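Local coordinates for Tb427.07.360- putative uncharacterized metacyclic invariant surface protein from Trypanosoma brucei (Trypanosoma brucei, PDB 5VTL), which is of unknown function but is probably an invariant surface protein of the metacyclic trypanosome, built as an extended bundle of helices, at residues A10-E15 with K145-F150; L73-S78 with R192-N197. All blocks are in the same frame, centred on the assembly; numbering follows the deposited sequence.

Contact 1. Residues A10-E15 with K145-F150; sequences ACLFSE and KKAVEF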
ATOM      1  N   ALA A  10      10.945  -7.808  21.246  1.00  4.44           N
ATOM      2  CA  ALA A  10      10.542  -9.067  20.626  1.00  3.23           C
ATOM      3  C   ALA A  10       9.046  -9.105  20.377  1.00  4.51           C
ATOM      4  O   ALA A  10       8.598  -9.623  19.362  1.00  3.98           O
ATOM      5  CB  ALA A  10      10.945 -10.240  21.496  1.00  4.54           C
ATOM      6  N   CYS A  11       8.269  -8.585  21.321  1.00  4.59           N
ATOM      7  CA  CYS A  11       6.827  -8.606  21.172  1.00  4.20           C
ATOM      8  C   CYS A  11       6.367  -7.706  20.011  1.00  4.54           C
ATOM      9  O   CYS A  11       5.552  -8.097  19.179  1.00  4.08           O
ATOM     10  CB  CYS A  11       6.139  -8.211  22.479  1.00  5.75           C
ATOM     11  SG  CYS A  11       4.346  -8.307  22.302  1.00  8.99           S
ATOM     12  N   LEU A  12       6.910  -6.499  19.935  1.00  4.92           N
ATOM     13  CA  LEU A  12       6.615  -5.616  18.809  1.00  4.81           C
ATOM     14  C   LEU A  12       6.903  -6.295  17.475  1.00  5.36           C
ATOM     15  O   LEU A  12       6.107  -6.201  16.532  1.00  4.29           O
ATOM     16  CB  LEU A  12       7.416  -4.322  18.938  1.00  3.56           C
ATOM     17  CG  LEU A  12       7.018  -3.158  18.027  1.00  6.86           C
ATOM     18  CD1 LEU A  12       7.401  -1.828  18.695  1.00 13.13           C
ATOM     19  CD2 LEU A  12       7.704  -3.256  16.664  1.00 10.19           C
ATOM     20  N   PHE A  13       8.016  -7.011  17.408  1.00  4.26           N
ATOM     21  CA  PHE A  13       8.418  -7.696  16.179  1.00  3.09           C
ATOM     22  C   PHE A  13       7.439  -8.849  15.843  1.00  4.79           C
ATOM     23  O   PHE A  13       6.976  -8.989  14.706  1.00  3.46           O
ATOM     24  CB  PHE A  13       9.849  -8.215  16.360  1.00  3.21           C
ATOM     25  CG  PHE A  13      10.470  -8.769  15.114  1.00 13.85           C
ATOM     26  CD1 PHE A  13      10.116  -8.287  13.864  1.00 16.51           C
ATOM     27  CD2 PHE A  13      11.393  -9.804  15.194  1.00 22.98           C
ATOM     28  CE1 PHE A  13      10.692  -8.803  12.721  1.00 12.81           C
ATOM     29  CE2 PHE A  13      11.976 -10.326  14.044  1.00 23.20           C
ATOM     30  CZ  PHE A  13      11.620  -9.826  12.812  1.00 16.32           C
ATOM     31  N   SER A  14       7.108  -9.667  16.839  1.00  4.83           N
ATOM     32  CA  SER A  14       6.164 -10.755  16.631  1.00  4.78           C
ATOM     33  C   SER A  14       4.792 -10.261  16.168  1.00  5.03           C
ATOM     34  O   SER A  14       4.197 -10.795  15.205  1.00  5.09           O
ATOM     35  CB  SER A  14       6.010 -11.562  17.907  1.00  5.09           C
ATOM     36  OG  SER A  14       5.054 -12.595  17.722  1.00  4.80           O
ATOM     37  N   GLU A  15       4.258  -9.251  16.849  1.00  4.01           N
ATOM     38  CA  GLU A  15       2.935  -8.756  16.496  1.00  3.46           C
ATOM     39  C   GLU A  15       2.960  -8.070  15.122  1.00  3.40           C
ATOM     40  O   GLU A  15       1.996  -8.119  14.373  1.00  5.51           O
ATOM     41  CB  GLU A  15       2.400  -7.836  17.603  1.00  8.59           C
ATOM     42  CG  GLU A  15       2.145  -8.628  18.892  1.00  4.77           C
ATOM     43  CD  GLU A  15       1.590  -7.814  20.044  1.00  8.71           C
ATOM     44  OE1 GLU A  15       1.766  -6.579  20.056  1.00  5.48           O
ATOM     45  OE2 GLU A  15       0.968  -8.444  20.952  1.00  7.02           O
ATOM     46  N   LYS A 145      10.729  -1.387  10.251  1.00  5.25           N
ATOM     47  CA  LYS A 145      11.979  -0.688  10.509  1.00  5.35           C
ATOM     48  C   LYS A 145      12.207  -0.513  12.003  1.00  5.26           C
ATOM     49  O   LYS A 145      13.271  -0.809  12.518  1.00  7.49           O
ATOM     50  CB  LYS A 145      11.975   0.695   9.843  1.00  9.48           C
ATOM     51  CG  LYS A 145      13.186   1.560  10.185  1.00  6.64           C
ATOM     52  CD  LYS A 145      13.182   2.876   9.414  1.00 12.27           C
ATOM     53  CE  LYS A 145      12.003   3.739   9.758  1.00 17.03           C
ATOM     54  NZ  LYS A 145      12.118   5.100   9.187  1.00 19.89           N
ATOM     55  N   LYS A 146      11.200  -0.004  12.701  1.00  4.99           N
ATOM     56  CA  LYS A 146      11.328   0.186  14.146  1.00  3.73           C
ATOM     57  C   LYS A 146      11.592  -1.127  14.876  1.00  5.28           C
ATOM     58  O   LYS A 146      12.322  -1.166  15.854  1.00  5.88           O
ATOM     59  CB  LYS A 146      10.061   0.838  14.703  1.00  4.72           C
ATOM     60  CG  LYS A 146       9.837   2.252  14.218  1.00  9.93           C
ATOM     61  CD  LYS A 146      10.962   3.186  14.704  1.00 14.09           C
ATOM     62  CE  LYS A 146      11.496   4.081  13.626  1.00 17.56           C
ATOM     63  NZ  LYS A 146      12.392   5.120  14.236  1.00 18.89           N
ATOM     64  N   ALA A 147      10.978  -2.199  14.400  1.00  4.34           N
ATOM     65  CA  ALA A 147      11.160  -3.518  14.998  1.00  5.59           C
ATOM     66  C   ALA A 147      12.626  -3.962  14.947  1.00  3.72           C
ATOM     67  O   ALA A 147      13.204  -4.417  15.945  1.00  5.23           O
ATOM     68  CB  ALA A 147      10.263  -4.516  14.306  1.00  7.93           C
ATOM     69  N   VAL A 148      13.237  -3.804  13.778  1.00  3.06           N
ATOM     70  CA  VAL A 148      14.635  -4.166  13.621  1.00  4.82           C
ATOM     71  C   VAL A 148      15.471  -3.241  14.502  1.00  4.20           C
ATOM     72  O   VAL A 148      16.391  -3.678  15.198  1.00  5.03           O
ATOM     73  CB  VAL A 148      15.041  -4.064  12.139  1.00  8.94           C
ATOM     74  CG1 VAL A 148      16.554  -4.158  11.984  1.00  9.71           C
ATOM     75  CG2 VAL A 148      14.313  -5.157  11.318  1.00  9.50           C
ATOM     76  N   GLU A 149      15.138  -1.955  14.484  1.00  5.66           N
ATOM     77  CA  GLU A 149      15.893  -0.986  15.288  1.00  5.93           C
ATOM     78  C   GLU A 149      15.874  -1.342  16.765  1.00  7.55           C
ATOM     79  O   GLU A 149      16.902  -1.255  17.436  1.00  4.17           O
ATOM     80  CB  GLU A 149      15.378   0.433  15.071  1.00  5.80           C
ATOM     81  CG  GLU A 149      15.806   1.003  13.746  1.00  5.40           C
ATOM     82  CD  GLU A 149      15.170   2.331  13.438  1.00  9.38           C
ATOM     83  OE1 GLU A 149      14.335   2.816  14.242  1.00 11.80           O
ATOM     84  OE2 GLU A 149      15.507   2.878  12.380  1.00  9.02           O
ATOM     85  N   PHE A 150      14.718  -1.754  17.278  1.00  6.00           N
ATOM     86  CA  PHE A 150      14.608  -2.040  18.705  1.00  4.69           C
ATOM     87  C   PHE A 150      15.385  -3.290  19.022  1.00  5.28           C
ATOM     88  O   PHE A 150      16.046  -3.384  20.063  1.00  5.47           O
ATOM     89  CB  PHE A 150      13.141  -2.217  19.125  1.00  6.11           C
ATOM     90  CG  PHE A 150      12.382  -0.933  19.325  1.00  9.16           C
ATOM     91  CD1 PHE A 150      12.896   0.112  20.094  1.00 11.94           C
ATOM     92  CD2 PHE A 150      11.138  -0.776  18.755  1.00  6.40           C
ATOM     93  CE1 PHE A 150      12.170   1.268  20.291  1.00 10.59           C
ATOM     94  CE2 PHE A 150      10.406   0.390  18.955  1.00  8.32           C
ATOM     95  CZ  PHE A 150      10.916   1.406  19.716  1.00 10.14           C
TER
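Leu12 and Ala147 bury the most surface here, meeting where helix 4-58 passes helix 141-154. The leucine divides its two methyls between two partners: CD2 lies 3.7 Å from Ala147 CB and is nearly as close to the alanine CA, whereas CD1 is directed to the ring of Phe150, 3.7 Å from CE2. With CG trans to the backbone nitrogen (chi1 -167°), the Leu12 branch reaches across to the other helix, and its side chain crosses that of Phe150 at about a right angle. Phe13 supplies the third apolar group, its CD1 3.8 Å from Ala147 CB. The Ala147 methyl thus sits against both Leu12 CD2 and Phe13 CD1, and the backbones come together at this point, with Phe13 CA and Ala147 CA 5.1 Å apart. The two segments run antiparallel, at 151° between their directions, with axes 8.9 Å apart. This helix pair lies in one half of the extended helical fold of this protein, a member of the trypanosome glutamic acid/alanine-rich family. Helix 105-116 and helix 157-209 also touch the Phe13 ring, through Ile108 and through Leu163 and Met167. No hydrogen bond joins the two segments, so apolar packing carries the contact. On helix 141-154, Lys146 NZ pairs with Glu149 OE1 in a salt bridge whose hydrogen bond is weak. Just next to Leu12, Cys11 is tied by a disulfide to Cys132, pinning helix 4-58 to the chain that follows helix 123-130.

Contact 2. Residues L73-S78 with R192-N197; sequences LKEAES and RAAESN
In the long helical bundle that makes up the shaft of the molecule, helix 63-102 and helix 157-209 run in opposing directions, and alanines bring them together at residues 73-78 and 192-197. The Ala194 methyl is the centre of the contact. Its CB stands 3.8 Å from Ala76 CB and 3.7 Å from Ala76 N, so it rests on the backbone of the other helix as well as on its side chain, and the CA atoms of the two alanines are only 5.4 Å apart. Glu75 closes one flank with its aliphatic root, CB lying 4.0 Å from Ala194 CB. Beyond CG the glutamate is extended (chi2 -179°), which carries its carboxylate past the alanines to a water. That water donates to Glu75 OE2 at 2.9 Å and accepts from Asn197 ND2 at 3.0 Å, making a polar bridge between the helices beside the apolar contact. Asn197 OD1 is in turn hydrogen-bonded to Arg68 NH2, about two turns before Glu75 on helix 63-102. On helix 157-209, Arg192 NH2 forms a salt bridge to Asp37 OD1 of helix 4-58. Cys45 of that same helix touches Ala76, so three long helices converge here. Small alanine side chains let the helices of a bundle pack closely, as here and in other alanine-rich helical bundles.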
ATOM      1  N   LEU A  73      -9.013  12.299 -22.655  1.00  7.27           N
ATOM      2  CA  LEU A  73      -9.353  10.861 -22.699  1.00  6.09           C
ATOM      3  C   LEU A  73      -8.099  10.014 -22.876  1.00  7.95           C
ATOM      4  O   LEU A  73      -7.905   9.002 -22.189  1.00  7.63           O
ATOM      5  CB  LEU A  73     -10.344  10.536 -23.829  1.00  8.12           C
ATOM      6  CG  LEU A  73     -10.646   9.042 -24.100  1.00  5.92           C
ATOM      7  CD1 LEU A  73     -11.182   8.311 -22.883  1.00  8.07           C
ATOM      8  CD2 LEU A  73     -11.653   8.906 -25.203  1.00 11.50           C
ATOM      9  N   LYS A  74      -7.237  10.427 -23.798  1.00  6.33           N
ATOM     10  CA  LYS A  74      -5.990   9.712 -24.003  1.00  7.02           C
ATOM     11  C   LYS A  74      -5.196   9.658 -22.691  1.00 10.02           C
ATOM     12  O   LYS A  74      -4.653   8.603 -22.330  1.00  9.35           O
ATOM     13  CB  LYS A  74      -5.184  10.333 -25.157  1.00  8.75           C
ATOM     14  CG  LYS A  74      -3.889   9.581 -25.472  1.00 20.65           C
ATOM     15  CD  LYS A  74      -3.155  10.127 -26.715  1.00 23.90           C
ATOM     16  CE  LYS A  74      -2.528  11.447 -26.376  1.00 44.46           C
ATOM     17  NZ  LYS A  74      -1.498  11.398 -25.274  1.00 41.06           N
ATOM     18  N   GLU A  75      -5.135  10.771 -21.954  1.00  5.17           N
ATOM     19  CA  GLU A  75      -4.428  10.780 -20.681  1.00  6.13           C
ATOM     20  C   GLU A  75      -5.059   9.865 -19.632  1.00  7.88           C
ATOM     21  O   GLU A  75      -4.363   9.216 -18.852  1.00  7.35           O
ATOM     22  CB  GLU A  75      -4.354  12.202 -20.124  1.00 10.56           C
ATOM     23  CG  GLU A  75      -3.142  12.941 -20.614  1.00 15.12           C
ATOM     24  CD  GLU A  75      -3.037  14.329 -20.053  1.00 12.39           C
ATOM     25  OE1 GLU A  75      -1.914  14.862 -19.991  1.00 11.59           O
ATOM     26  OE2 GLU A  75      -4.083  14.890 -19.703  1.00 20.27           O
ATOM     27  N   ALA A  76      -6.381   9.875 -19.565  1.00  7.29           N
ATOM     28  CA  ALA A  76      -7.111   9.010 -18.637  1.00  6.44           C
ATOM     29  C   ALA A  76      -6.926   7.531 -18.992  1.00  7.35           C
ATOM     30  O   ALA A  76      -6.808   6.672 -18.112  1.00  6.61           O
ATOM     31  CB  ALA A  76      -8.577   9.377 -18.648  1.00  9.56           C
ATOM     32  N   GLU A  77      -6.894   7.228 -20.284  1.00  6.97           N
ATOM     33  CA  GLU A  77      -6.662   5.847 -20.721  1.00  8.43           C
ATOM     34  C   GLU A  77      -5.278   5.388 -20.270  1.00 10.68           C
ATOM     35  O   GLU A  77      -5.135   4.300 -19.721  1.00  9.09           O
ATOM     36  CB  GLU A  77      -6.831   5.727 -22.237  1.00  9.24           C
ATOM     37  CG  GLU A  77      -8.290   5.844 -22.670  1.00 10.16           C
ATOM     38  CD  GLU A  77      -8.493   5.784 -24.173  1.00 22.50           C
ATOM     39  OE1 GLU A  77      -9.470   5.135 -24.609  1.00 25.35           O
ATOM     40  OE2 GLU A  77      -7.691   6.388 -24.913  1.00 18.31           O
ATOM     41  N   SER A  78      -4.262   6.238 -20.434  1.00  7.93           N
ATOM     42  CA  SER A  78      -2.931   5.883 -19.973  1.00  7.00           C
ATOM     43  C   SER A  78      -2.870   5.706 -18.457  1.00 10.69           C
ATOM     44  O   SER A  78      -2.232   4.766 -17.966  1.00 11.15           O
ATOM     45  CB  SER A  78      -1.893   6.904 -20.430  1.00 14.38           C
ATOM     46  OG  SER A  78      -1.894   7.023 -21.843  1.00 17.27           O
ATOM     47  N   ARG A 192      -8.446  11.034 -12.719  1.00  6.60           N
ATOM     48  CA  ARG A 192      -9.497  11.962 -12.306  1.00  6.05           C
ATOM     49  C   ARG A 192      -9.124  13.380 -12.753  1.00  6.60           C
ATOM     50  O   ARG A 192      -9.998  14.180 -13.085  1.00  7.27           O
ATOM     51  CB  ARG A 192      -9.719  11.881 -10.793  1.00  9.31           C
ATOM     52  CG  ARG A 192     -10.440  10.624 -10.322  1.00 10.06           C
ATOM     53  CD  ARG A 192     -11.896  10.700 -10.720  1.00 20.84           C
ATOM     54  NE  ARG A 192     -12.722   9.592 -10.244  1.00 22.16           N
ATOM     55  CZ  ARG A 192     -13.957   9.358 -10.680  1.00 40.86           C
ATOM     56  NH1 ARG A 192     -14.515  10.150 -11.607  1.00 23.32           N
ATOM     57  NH2 ARG A 192     -14.647   8.341 -10.192  1.00 39.75           N
ATOM     58  N   ALA A 193      -7.832  13.702 -12.791  1.00  5.84           N
ATOM     59  CA  ALA A 193      -7.415  15.026 -13.267  1.00  6.47           C
ATOM     60  C   ALA A 193      -7.701  15.182 -14.756  1.00  5.55           C
ATOM     61  O   ALA A 193      -8.139  16.258 -15.204  1.00  9.36           O
ATOM     62  CB  ALA A 193      -5.941  15.291 -12.981  1.00 10.71           C
ATOM     63  N   ALA A 194      -7.488  14.114 -15.519  1.00  6.61           N
ATOM     64  CA  ALA A 194      -7.883  14.110 -16.926  1.00  7.48           C
ATOM     65  C   ALA A 194      -9.386  14.278 -17.096  1.00  6.38           C
ATOM     66  O   ALA A 194      -9.840  14.996 -17.969  1.00  7.53           O
ATOM     67  CB  ALA A 194      -7.423  12.822 -17.610  1.00  9.43           C
ATOM     68  N   GLU A 195     -10.170  13.572 -16.290  1.00  5.66           N
ATOM     69  CA  GLU A 195     -11.613  13.680 -16.408  1.00  6.07           C
ATOM     70  C   GLU A 195     -12.096  15.100 -16.080  1.00  5.68           C
ATOM     71  O   GLU A 195     -13.045  15.596 -16.686  1.00  5.46           O
ATOM     72  CB  GLU A 195     -12.297  12.662 -15.507  1.00  6.53           C
ATOM     73  CG  GLU A 195     -13.818  12.813 -15.517  1.00  9.48           C
ATOM     74  CD  GLU A 195     -14.494  12.026 -14.415  1.00 28.31           C
ATOM     75  OE1 GLU A 195     -13.872  11.879 -13.334  1.00 21.71           O
ATOM     76  OE2 GLU A 195     -15.651  11.580 -14.625  1.00 23.52           O
ATOM     77  N   SER A 196     -11.434  15.766 -15.145  1.00  6.56           N
ATOM     78  CA  SER A 196     -11.806  17.142 -14.850  1.00  8.35           C
ATOM     79  C   SER A 196     -11.591  18.050 -16.085  1.00 10.73           C
ATOM     80  O   SER A 196     -12.439  18.873 -16.419  1.00  6.38           O
ATOM     81  CB  SER A 196     -11.036  17.637 -13.640  1.00 14.21           C
ATOM     82  OG  SER A 196     -11.318  19.002 -13.391  1.00 33.12           O
ATOM     83  N   ASN A 197     -10.472  17.883 -16.783  1.00  9.59           N
ATOM     84  CA  ASN A 197     -10.247  18.648 -18.008  1.00  7.56           C
ATOM     85  C   ASN A 197     -11.227  18.271 -19.103  1.00  7.96           C
ATOM     86  O   ASN A 197     -11.713  19.132 -19.832  1.00  5.64           O
ATOM     87  CB  ASN A 197      -8.818  18.445 -18.510  1.00  8.09           C
ATOM     88  CG  ASN A 197      -7.823  19.245 -17.733  1.00 11.14           C
ATOM     89  OD1 ASN A 197      -8.090  20.396 -17.362  1.00 12.41           O
ATOM     90  ND2 ASN A 197      -6.655  18.651 -17.467  1.00 10.37           N
TER
HETATM   91  O   HOH W   1      -5.233  16.035 -17.333  1.00 21.29           O

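Contacts 1 and 2 lie on opposite sides of the chain's centre, their own centres 43 Å apart and their nearest atoms about 30 Å apart, so neither touches the other. Along the sequence the segments alternate: 10-15, 73-78, 145-150, 192-197. Contact 1 joins helix 4-58 to helix 141-154, and contact 2 joins helix 63-102 to helix 157-209. In each half of the chain the two helices used are consecutive, yet each contact pairs a helix from the first half with one from the second. All four segments belong to the part of the chain related to the trypanosome glutamic acid/alanine-rich proteins. Widely separated parts of the chain are thus held together in both halves of a single elongated helical body.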